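Local coordinates for ATP-dependent RNA helicase HrpB (Escherichia coli, PDB 6EUD), which hydrolyses ATP to ADP and phosphate as a DExH-box NTPase of the DEAH/RHA helicase group and binds single-stranded RNA, at residues V563-T575 with L585-T597. Sequence-based numbering, arbitrary orientation.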
loop_
_atom_site.group_PDB
_atom_site.type_symbol
_atom_site.label_atom_id
_atom_site.label_comp_id
_atom_site.label_asym_id
_atom_site.label_seq_id
_atom_site.Cartn_x
_atom_site.Cartn_y
_atom_site.Cartn_z
ATOM N N VAL A 563 -24.104 20.846 -2.379
ATOM C CA VAL A 563 -24.157 20.499 -3.792
ATOM C C VAL A 563 -24.309 21.764 -4.633
ATOM O O VAL A 563 -23.783 21.868 -5.743
ATOM C CB VAL A 563 -25.322 19.530 -4.077
ATOM C CG1 VAL A 563 -25.543 19.386 -5.567
ATOM C CG2 VAL A 563 -25.062 18.194 -3.411
ATOM N N GLN A 564 -25.026 22.733 -4.087
ATOM C CA GLN A 564 -25.169 24.008 -4.755
ATOM C C GLN A 564 -23.846 24.771 -4.713
ATOM O O GLN A 564 -23.430 25.355 -5.712
ATOM C CB GLN A 564 -26.296 24.824 -4.116
ATOM C CG GLN A 564 -27.574 24.862 -4.943
ATOM C CD GLN A 564 -27.410 25.664 -6.224
ATOM O OE1 GLN A 564 -27.206 26.879 -6.184
ATOM N NE2 GLN A 564 -27.486 24.985 -7.367
ATOM N N ARG A 565 -23.188 24.745 -3.557
ATOM C CA ARG A 565 -21.905 25.414 -3.372
ATOM C C ARG A 565 -20.794 24.719 -4.159
ATOM O O ARG A 565 -19.868 25.370 -4.651
ATOM C CB ARG A 565 -21.559 25.469 -1.879
ATOM C CG ARG A 565 -20.184 26.027 -1.551
ATOM C CD ARG A 565 -19.970 27.393 -2.184
ATOM N NE ARG A 565 -18.802 28.088 -1.644
ATOM C CZ ARG A 565 -17.541 27.813 -1.974
ATOM N NH1 ARG A 565 -17.271 26.834 -2.829
ATOM N NH2 ARG A 565 -16.547 28.512 -1.433
ATOM N N CYS A 566 -20.906 23.397 -4.284
ATOM C CA CYS A 566 -19.873 22.571 -4.903
ATOM C C CYS A 566 -20.488 21.596 -5.901
ATOM O O CYS A 566 -20.560 20.387 -5.637
ATOM C CB CYS A 566 -19.086 21.790 -3.839
ATOM S SG CYS A 566 -18.524 22.734 -2.380
ATOM N N PRO A 567 -20.925 22.121 -7.059
ATOM C CA PRO A 567 -21.652 21.348 -8.074
ATOM C C PRO A 567 -20.865 20.164 -8.609
ATOM O O PRO A 567 -21.466 19.194 -9.065
ATOM C CB PRO A 567 -21.909 22.377 -9.188
ATOM C CG PRO A 567 -20.867 23.451 -8.985
ATOM C CD PRO A 567 -20.688 23.516 -7.491
ATOM N N GLN A 568 -19.541 20.239 -8.544
ATOM C CA GLN A 568 -18.684 19.200 -9.097
ATOM C C GLN A 568 -18.780 17.902 -8.292
ATOM O O GLN A 568 -18.387 16.848 -8.776
ATOM C CB GLN A 568 -17.230 19.681 -9.156
ATOM C CG GLN A 568 -16.582 19.941 -7.772
ATOM C CD GLN A 568 -16.969 21.283 -7.138
ATOM O OE1 GLN A 568 -17.745 22.049 -7.705
ATOM N NE2 GLN A 568 -16.418 21.565 -5.961
ATOM N N LEU A 569 -19.305 17.974 -7.071
ATOM C CA LEU A 569 -19.508 16.775 -6.252
ATOM C C LEU A 569 -20.478 15.782 -6.887
ATOM O O LEU A 569 -20.396 14.581 -6.654
ATOM C CB LEU A 569 -20.034 17.144 -4.865
ATOM C CG LEU A 569 -19.040 17.817 -3.918
ATOM C CD1 LEU A 569 -19.681 18.059 -2.563
ATOM C CD2 LEU A 569 -17.766 16.987 -3.787
ATOM N N VAL A 570 -21.413 16.293 -7.677
ATOM C CA VAL A 570 -22.519 15.477 -8.165
ATOM C C VAL A 570 -22.343 15.123 -9.625
ATOM O O VAL A 570 -22.199 15.999 -10.482
ATOM C CB VAL A 570 -23.875 16.192 -7.975
ATOM C CG1 VAL A 570 -24.995 15.384 -8.587
ATOM C CG2 VAL A 570 -24.129 16.410 -6.507
ATOM N N GLN A 571 -22.346 13.828 -9.902
ATOM C CA GLN A 571 -22.264 13.367 -11.275
ATOM C C GLN A 571 -23.598 12.720 -11.669
ATOM O O GLN A 571 -24.352 12.233 -10.817
ATOM C CB GLN A 571 -21.076 12.410 -11.457
ATOM C CG GLN A 571 -20.986 11.274 -10.446
ATOM C CD GLN A 571 -20.228 11.630 -9.165
ATOM O OE1 GLN A 571 -20.108 12.797 -8.782
ATOM N NE2 GLN A 571 -19.717 10.607 -8.497
ATOM N N GLN A 572 -23.895 12.761 -12.965
ATOM C CA GLN A 572 -25.174 12.312 -13.503
ATOM C C GLN A 572 -25.001 11.004 -14.273
ATOM O O GLN A 572 -24.022 10.827 -15.009
ATOM C CB GLN A 572 -25.745 13.392 -14.413
ATOM C CG GLN A 572 -27.211 13.283 -14.767
ATOM C CD GLN A 572 -27.649 14.423 -15.679
ATOM O OE1 GLN A 572 -28.750 14.946 -15.551
ATOM N NE2 GLN A 572 -26.781 14.803 -16.615
ATOM N N SER A 573 -25.955 10.093 -14.119
ATOM C CA SER A 573 -25.852 8.773 -14.738
ATOM C C SER A 573 -27.221 8.208 -15.097
ATOM O O SER A 573 -28.029 7.906 -14.216
ATOM C CB SER A 573 -25.130 7.814 -13.801
ATOM O OG SER A 573 -25.015 6.530 -14.367
ATOM N N ASP A 574 -27.482 8.073 -16.393
ATOM C CA ASP A 574 -28.763 7.561 -16.873
ATOM C C ASP A 574 -28.690 6.062 -17.167
ATOM O O ASP A 574 -27.631 5.530 -17.516
ATOM C CB ASP A 574 -29.208 8.325 -18.119
ATOM C CG ASP A 574 -29.288 9.826 -17.887
ATOM O OD1 ASP A 574 -29.518 10.240 -16.730
ATOM O OD2 ASP A 574 -29.120 10.591 -18.863
ATOM N N THR A 575 -29.812 5.372 -17.008
ATOM C CA THR A 575 -29.843 3.941 -17.256
ATOM C C THR A 575 -31.112 3.535 -17.970
ATOM O O THR A 575 -32.215 3.886 -17.546
ATOM C CB THR A 575 -29.730 3.129 -15.952
ATOM O OG1 THR A 575 -28.539 3.503 -15.256
ATOM C CG2 THR A 575 -29.665 1.640 -16.250
ATOM N N LEU A 585 -40.084 -1.696 -19.083
ATOM C CA LEU A 585 -38.896 -0.914 -19.412
ATOM C C LEU A 585 -38.496 -0.062 -18.206
ATOM O O LEU A 585 -39.321 0.675 -17.658
ATOM C CB LEU A 585 -39.155 -0.034 -20.641
ATOM C CG LEU A 585 -38.144 1.069 -20.965
ATOM C CD1 LEU A 585 -36.865 0.482 -21.497
ATOM C CD2 LEU A 585 -38.736 2.057 -21.953
ATOM N N LYS A 586 -37.247 -0.186 -17.772
ATOM C CA LYS A 586 -36.757 0.629 -16.667
ATOM C C LYS A 586 -35.866 1.729 -17.211
ATOM O O LYS A 586 -34.923 1.466 -17.947
ATOM C CB LYS A 586 -36.000 -0.214 -15.632
ATOM C CG LYS A 586 -36.899 -1.118 -14.796
ATOM C CD LYS A 586 -38.147 -0.364 -14.347
ATOM C CE LYS A 586 -39.128 -1.244 -13.601
ATOM N NZ LYS A 586 -40.442 -0.553 -13.502
ATOM N N ALA A 587 -36.180 2.966 -16.846
ATOM C CA ALA A 587 -35.465 4.124 -17.365
ATOM C C ALA A 587 -35.425 5.219 -16.326
ATOM O O ALA A 587 -36.413 5.940 -16.101
ATOM C CB ALA A 587 -36.111 4.627 -18.640
ATOM N N TRP A 588 -34.275 5.345 -15.683
ATOM C CA TRP A 588 -34.147 6.339 -14.640
ATOM C C TRP A 588 -32.890 7.188 -14.825
ATOM O O TRP A 588 -31.948 6.792 -15.525
ATOM C CB TRP A 588 -34.172 5.651 -13.258
ATOM C CG TRP A 588 -32.969 4.790 -12.927
ATOM C CD1 TRP A 588 -31.852 5.177 -12.239
ATOM C CD2 TRP A 588 -32.774 3.405 -13.257
ATOM N NE1 TRP A 588 -30.971 4.127 -12.128
ATOM C CE2 TRP A 588 -31.512 3.026 -12.739
ATOM C CE3 TRP A 588 -33.536 2.451 -13.936
ATOM C CZ2 TRP A 588 -30.997 1.735 -12.887
ATOM C CZ3 TRP A 588 -33.020 1.164 -14.081
ATOM C CH2 TRP A 588 -31.764 0.823 -13.557
ATOM N N ARG A 589 -32.910 8.376 -14.225
ATOM C CA ARG A 589 -31.717 9.215 -14.085
ATOM C C ARG A 589 -31.303 9.255 -12.612
ATOM O O ARG A 589 -32.146 9.520 -11.737
ATOM C CB ARG A 589 -31.976 10.629 -14.617
ATOM C CG ARG A 589 -30.941 11.663 -14.209
ATOM C CD ARG A 589 -31.023 12.872 -15.119
ATOM N NE ARG A 589 -30.481 12.573 -16.443
ATOM C CZ ARG A 589 -30.592 13.365 -17.506
ATOM N NH1 ARG A 589 -31.238 14.516 -17.423
ATOM N NH2 ARG A 589 -30.061 12.995 -18.664
ATOM N N ARG A 590 -30.024 8.965 -12.347
ATOM C CA ARG A 590 -29.484 8.985 -10.991
ATOM C C ARG A 590 -28.447 10.102 -10.807
ATOM O O ARG A 590 -27.440 10.164 -11.526
ATOM C CB ARG A 590 -28.866 7.624 -10.645
ATOM C CG ARG A 590 -28.503 7.450 -9.166
ATOM C CD ARG A 590 -27.473 6.345 -8.924
ATOM N NE ARG A 590 -27.786 5.132 -9.675
ATOM C CZ ARG A 590 -28.581 4.150 -9.247
ATOM N NH1 ARG A 590 -29.166 4.217 -8.055
ATOM N NH2 ARG A 590 -28.792 3.091 -10.020
ATOM N N LEU A 591 -28.700 10.998 -9.858
ATOM C CA LEU A 591 -27.659 11.927 -9.429
ATOM C C LEU A 591 -26.873 11.274 -8.290
ATOM O O LEU A 591 -27.503 10.752 -7.320
ATOM C CB LEU A 591 -28.271 13.259 -8.999
ATOM C CG LEU A 591 -29.027 13.958 -10.138
ATOM C CD1 LEU A 591 -29.564 15.340 -9.738
ATOM C CD2 LEU A 591 -28.109 14.053 -11.331
ATOM N N GLN A 592 -25.534 11.230 -8.375
ATOM C CA GLN A 592 -24.900 10.492 -7.291
ATOM C C GLN A 592 -23.672 11.343 -6.801
ATOM O O GLN A 592 -23.075 12.164 -7.534
ATOM C CB GLN A 592 -24.472 9.100 -7.749
ATOM C CG GLN A 592 -23.426 9.211 -8.881
ATOM C CD GLN A 592 -23.487 8.087 -9.902
ATOM O OE1 GLN A 592 -22.941 6.994 -9.718
ATOM N NE2 GLN A 592 -23.964 8.481 -11.127
ATOM N N ILE A 593 -23.363 11.241 -5.519
ATOM C CA ILE A 593 -22.110 11.746 -5.001
ATOM C C ILE A 593 -21.232 10.544 -4.706
ATOM O O ILE A 593 -21.423 9.856 -3.705
ATOM C CB ILE A 593 -22.315 12.587 -3.747
ATOM C CG1 ILE A 593 -23.202 13.796 -4.054
ATOM C CG2 ILE A 593 -20.996 13.066 -3.270
ATOM C CD1 ILE A 593 -23.511 14.621 -2.868
ATOM N N GLY A 594 -20.299 10.258 -5.605
ATOM C CA GLY A 594 -19.550 9.017 -5.512
ATOM C C GLY A 594 -20.495 7.836 -5.627
ATOM O O GLY A 594 -21.257 7.753 -6.582
ATOM N N GLN A 595 -20.470 6.948 -4.636
ATOM C CA GLN A 595 -21.329 5.766 -4.612
ATOM C C GLN A 595 -22.675 6.019 -3.939
ATOM O O GLN A 595 -23.476 5.099 -3.789
ATOM C CB GLN A 595 -20.614 4.621 -3.893
ATOM C CG GLN A 595 -19.289 4.254 -4.516
ATOM C CD GLN A 595 -19.447 3.896 -5.972
ATOM O OE1 GLN A 595 -20.132 2.932 -6.299
ATOM N NE2 GLN A 595 -18.847 4.689 -6.861
ATOM N N LEU A 596 -22.912 7.266 -3.531
ATOM C CA LEU A 596 -24.112 7.650 -2.772
ATOM C C LEU A 596 -25.188 8.179 -3.688
ATOM O O LEU A 596 -25.011 9.218 -4.318
ATOM C CB LEU A 596 -23.790 8.722 -1.718
ATOM C CG LEU A 596 -22.866 8.315 -0.577
ATOM C CD1 LEU A 596 -22.594 9.499 0.347
ATOM C CD2 LEU A 596 -23.499 7.151 0.174
ATOM N N THR A 597 -26.307 7.473 -3.768
ATOM C CA THR A 597 -27.398 7.948 -4.599
ATOM C C THR A 597 -28.070 9.125 -3.902
ATOM O O THR A 597 -28.498 9.023 -2.750
ATOM C CB THR A 597 -28.408 6.837 -4.892
ATOM O OG1 THR A 597 -27.753 5.789 -5.618
ATOM C CG2 THR A 597 -29.556 7.377 -5.725
#
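D574 and R589 face each other in a non-hydrogen-bonded antiparallel pair, and their side chains join in a bidentate, side-on salt bridge. R589 NE reaches D574 OD1 at 2.5 Å, and R589 NH2 reaches D574 OD2 at 2.6 Å. Both oxygens are approached on their syn sides, both bonds are nearly straight, and the carboxylate and guanidinium planes lie only 26° apart. A bend at chi3 (-73°) turns the guanidinium of R589 toward D574, while the Q572 amide leans over the rim of one of its faces, tilted rather than parallel, with Q572 CD 3.5 Å above the plane.

On the other face of the sheet, T575 packs against the W588 indole: T575 CB sits 3.7 Å from the centroid of the six-membered ring, 18° off the normal, a CH-pi contact. CG2, anti to the backbone N, extends over the same ring, 3.5 Å from W588 CH2.

Paired backbone bonds at Q571/Q592, S573/R590 and T575/W588 hold these side chains in register. Farther back, V570 CG2 meets I593 CG1 at 3.7 Å, and V563 from helix 559-565 touches I593 CD1, tying the helix to the strand end where a type II' turn leads into strand 596-602.

Strand 584-593 is the middle of a three-stranded antiparallel sheet in the HrpB connector region, between strands 571-579 and 596-602. Helix 608-622 adds E610, a second acidic partner for R589 NH2, and N617, which bonds to D574 O. The positive guanidinium probably keeps D574 ionised, and the grip of two acids fixes its rotation, linking hairpin to helix electrostatically.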